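Local coordinates for probable 2-phosphosulfolactate phosphatase (Clostridium acetobutylicum, PDB 1VR0), which probably catalyses the magnesium-dependent hydrolysis of (2R)-O-phospho-3-sulfolactate to (2R)-3-sulfolactate and phosphate, at residues 194-197 / 198-202. Sequence-based numbering, arbitrary orientation.
Sequences AQYV and YKTNE
T200 and N201 turn their polar side chains back onto the carbonyls of Y196 and V197, finishing the C-terminus of helix 189-199. The last regular turn is held by Y198 N on A194 O (2.9 Å) and K199 N on Q195 O (2.7 Å), both nearly straight. At Y196 O two donors of one residue converge: T200 N at 3.1 Å, in a more bent bond (N-H...O 145°), and T200 OG1 at 2.7 Å, reaching the oxygen from opposite faces of the carbonyl plane. A chi1 of 48° swings OG1 back over its own backbone, toward the helix. One residue further along, N201 ND2 donates to V197 O at 3.0 Å, in the carbonyl plane.

The T200 hydroxyl also lies over one face of the Y196 ring, and T200 CG2 packs against Y196 CE1 at 3.7 Å. The aliphatic chain of K199 packs obliquely across the end of the Q195 side chain. The Y198 ring leads away to meet that of Y173 on helix 165-181, with the planes at about 45°; Y198 OH is hydrogen-bonded to K232 NZ.

This helix end also faces the dimer interface, where the Y196 ring meets F207 of the second subunit edge-to-face and, reciprocally between the subunits, Y196 OH is hydrogen-bonded to T200 OG1 of the other copy.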
ATOM      1  N   ALA A 194       7.215   2.130   5.500  1.00 37.69           N
ATOM      2  CA  ALA A 194       8.353   1.398   4.947  1.00 37.61           C
ATOM      3  C   ALA A 194       9.603   1.654   5.776  1.00 37.93           C
ATOM      4  O   ALA A 194      10.298   0.719   6.152  1.00 38.41           O
ATOM      5  CB  ALA A 194       8.606   1.806   3.534  1.00 37.70           C
ATOM      6  N   GLN A 195       9.893   2.920   6.053  1.00 37.87           N
ATOM      7  CA  GLN A 195      11.065   3.266   6.821  1.00 38.08           C
ATOM      8  C   GLN A 195      11.028   2.604   8.200  1.00 37.90           C
ATOM      9  O   GLN A 195      12.047   2.139   8.700  1.00 37.58           O
ATOM     10  CB  GLN A 195      11.159   4.793   6.915  1.00 38.20           C
ATOM     11  CG  GLN A 195      12.470   5.327   7.463  1.00 38.78           C
ATOM     12  CD  GLN A 195      12.506   5.372   8.951  1.00 41.59           C
ATOM     13  OE1 GLN A 195      11.446   5.479   9.601  1.00 46.06           O
ATOM     14  NE2 GLN A 195      13.712   5.230   9.539  1.00 41.21           N
ATOM     15  N   TYR A 196       9.838   2.539   8.786  1.00 38.01           N
ATOM     16  CA  TYR A 196       9.636   1.915  10.085  1.00 38.17           C
ATOM     17  C   TYR A 196       9.974   0.438  10.058  1.00 38.49           C
ATOM     18  O   TYR A 196      10.667  -0.063  10.973  1.00 38.39           O
ATOM     19  CB  TYR A 196       8.190   2.086  10.566  1.00 37.72           C
ATOM     20  CG  TYR A 196       7.913   1.251  11.792  1.00 38.25           C
ATOM     21  CD1 TYR A 196       8.439   1.605  13.026  1.00 37.50           C
ATOM     22  CD2 TYR A 196       7.144   0.076  11.712  1.00 38.29           C
ATOM     23  CE1 TYR A 196       8.207   0.822  14.158  1.00 37.15           C
ATOM     24  CE2 TYR A 196       6.903  -0.704  12.836  1.00 38.08           C
ATOM     25  CZ  TYR A 196       7.441  -0.332  14.059  1.00 38.65           C
ATOM     26  OH  TYR A 196       7.220  -1.118  15.180  1.00 38.00           O
ATOM     27  N   VAL A 197       9.490  -0.245   9.013  1.00 38.47           N
ATOM     28  CA  VAL A 197       9.740  -1.668   8.825  1.00 38.42           C
ATOM     29  C   VAL A 197      11.239  -1.908   8.678  1.00 38.60           C
ATOM     30  O   VAL A 197      11.801  -2.857   9.292  1.00 38.09           O
ATOM     31  CB  VAL A 197       9.001  -2.214   7.580  1.00 38.51           C
ATOM     32  CG1 VAL A 197       9.433  -3.650   7.263  1.00 38.27           C
ATOM     33  CG2 VAL A 197       7.514  -2.157   7.789  1.00 38.79           C
ATOM     34  N   TYR A 198      11.890  -1.058   7.873  1.00 38.38           N
ATOM     35  CA  TYR A 198      13.342  -1.164   7.706  1.00 38.61           C
ATOM     36  C   TYR A 198      14.058  -0.905   9.032  1.00 38.90           C
ATOM     37  O   TYR A 198      14.852  -1.720   9.486  1.00 38.95           O
ATOM     38  CB  TYR A 198      13.891  -0.211   6.640  1.00 38.13           C
ATOM     39  CG  TYR A 198      15.369  -0.126   6.772  1.00 37.57           C
ATOM     40  CD1 TYR A 198      16.165  -1.168   6.306  1.00 37.52           C
ATOM     41  CD2 TYR A 198      15.990   0.931   7.471  1.00 36.71           C
ATOM     42  CE1 TYR A 198      17.543  -1.157   6.485  1.00 36.92           C
ATOM     43  CE2 TYR A 198      17.383   0.953   7.642  1.00 36.19           C
ATOM     44  CZ  TYR A 198      18.152  -0.093   7.134  1.00 36.49           C
ATOM     45  OH  TYR A 198      19.528  -0.136   7.265  1.00 36.13           O
ATOM     46  N   LYS A 199      13.771   0.237   9.634  1.00 39.59           N
ATOM     47  CA  LYS A 199      14.461   0.702  10.846  1.00 40.18           C
ATOM     48  C   LYS A 199      14.401  -0.387  11.946  1.00 39.63           C
ATOM     49  O   LYS A 199      15.347  -0.560  12.692  1.00 40.00           O
ATOM     50  CB  LYS A 199      13.781   2.027  11.225  1.00 40.58           C
ATOM     51  CG  LYS A 199      14.267   2.888  12.373  1.00 41.86           C
ATOM     52  CD  LYS A 199      13.022   3.820  12.873  1.00 45.18           C
ATOM     53  CE  LYS A 199      13.313   5.385  12.936  1.00 49.09           C
ATOM     54  NZ  LYS A 199      13.475   5.866  14.368  1.00 51.17           N
ATOM     55  N   THR A 200      13.326  -1.172  11.993  1.00 39.28           N
ATOM     56  CA  THR A 200      13.181  -2.253  12.981  1.00 39.01           C
ATOM     57  C   THR A 200      13.690  -3.622  12.507  1.00 39.44           C
ATOM     58  O   THR A 200      13.472  -4.625  13.161  1.00 39.44           O
ATOM     59  CB  THR A 200      11.685  -2.402  13.439  1.00 38.17           C
ATOM     60  OG1 THR A 200      10.829  -2.434  12.297  1.00 37.40           O
ATOM     61  CG2 THR A 200      11.258  -1.261  14.293  1.00 35.70           C
ATOM     62  N   ASN A 201      14.383  -3.651  11.377  1.00 40.27           N
ATOM     63  CA  ASN A 201      14.840  -4.875  10.737  1.00 40.29           C
ATOM     64  C   ASN A 201      15.987  -4.502   9.803  1.00 40.95           C
ATOM     65  O   ASN A 201      15.960  -4.815   8.620  1.00 41.36           O
ATOM     66  CB  ASN A 201      13.675  -5.446   9.912  1.00 40.81           C
ATOM     67  CG  ASN A 201      12.555  -6.033  10.768  1.00 39.83           C
ATOM     68  OD1 ASN A 201      12.671  -7.144  11.206  1.00 40.53           O
ATOM     69  ND2 ASN A 201      11.457  -5.303  10.950  1.00 38.33           N
ATOM     70  N   GLU A 202      16.981  -3.798  10.326  1.00 41.49           N
ATOM     71  CA  GLU A 202      18.056  -3.233   9.497  1.00 42.17           C
ATOM     72  C   GLU A 202      18.819  -4.211   8.637  1.00 41.69           C
ATOM     73  O   GLU A 202      19.334  -3.850   7.584  1.00 41.58           O
ATOM     74  CB  GLU A 202      19.064  -2.490  10.364  1.00 42.32           C
ATOM     75  CG  GLU A 202      18.594  -1.079  10.622  1.00 45.52           C
ATOM     76  CD  GLU A 202      19.352  -0.425  11.736  1.00 50.00           C
ATOM     77  OE1 GLU A 202      20.558  -0.767  11.901  1.00 53.68           O
ATOM     78  OE2 GLU A 202      18.741   0.422  12.444  1.00 52.48           O
TER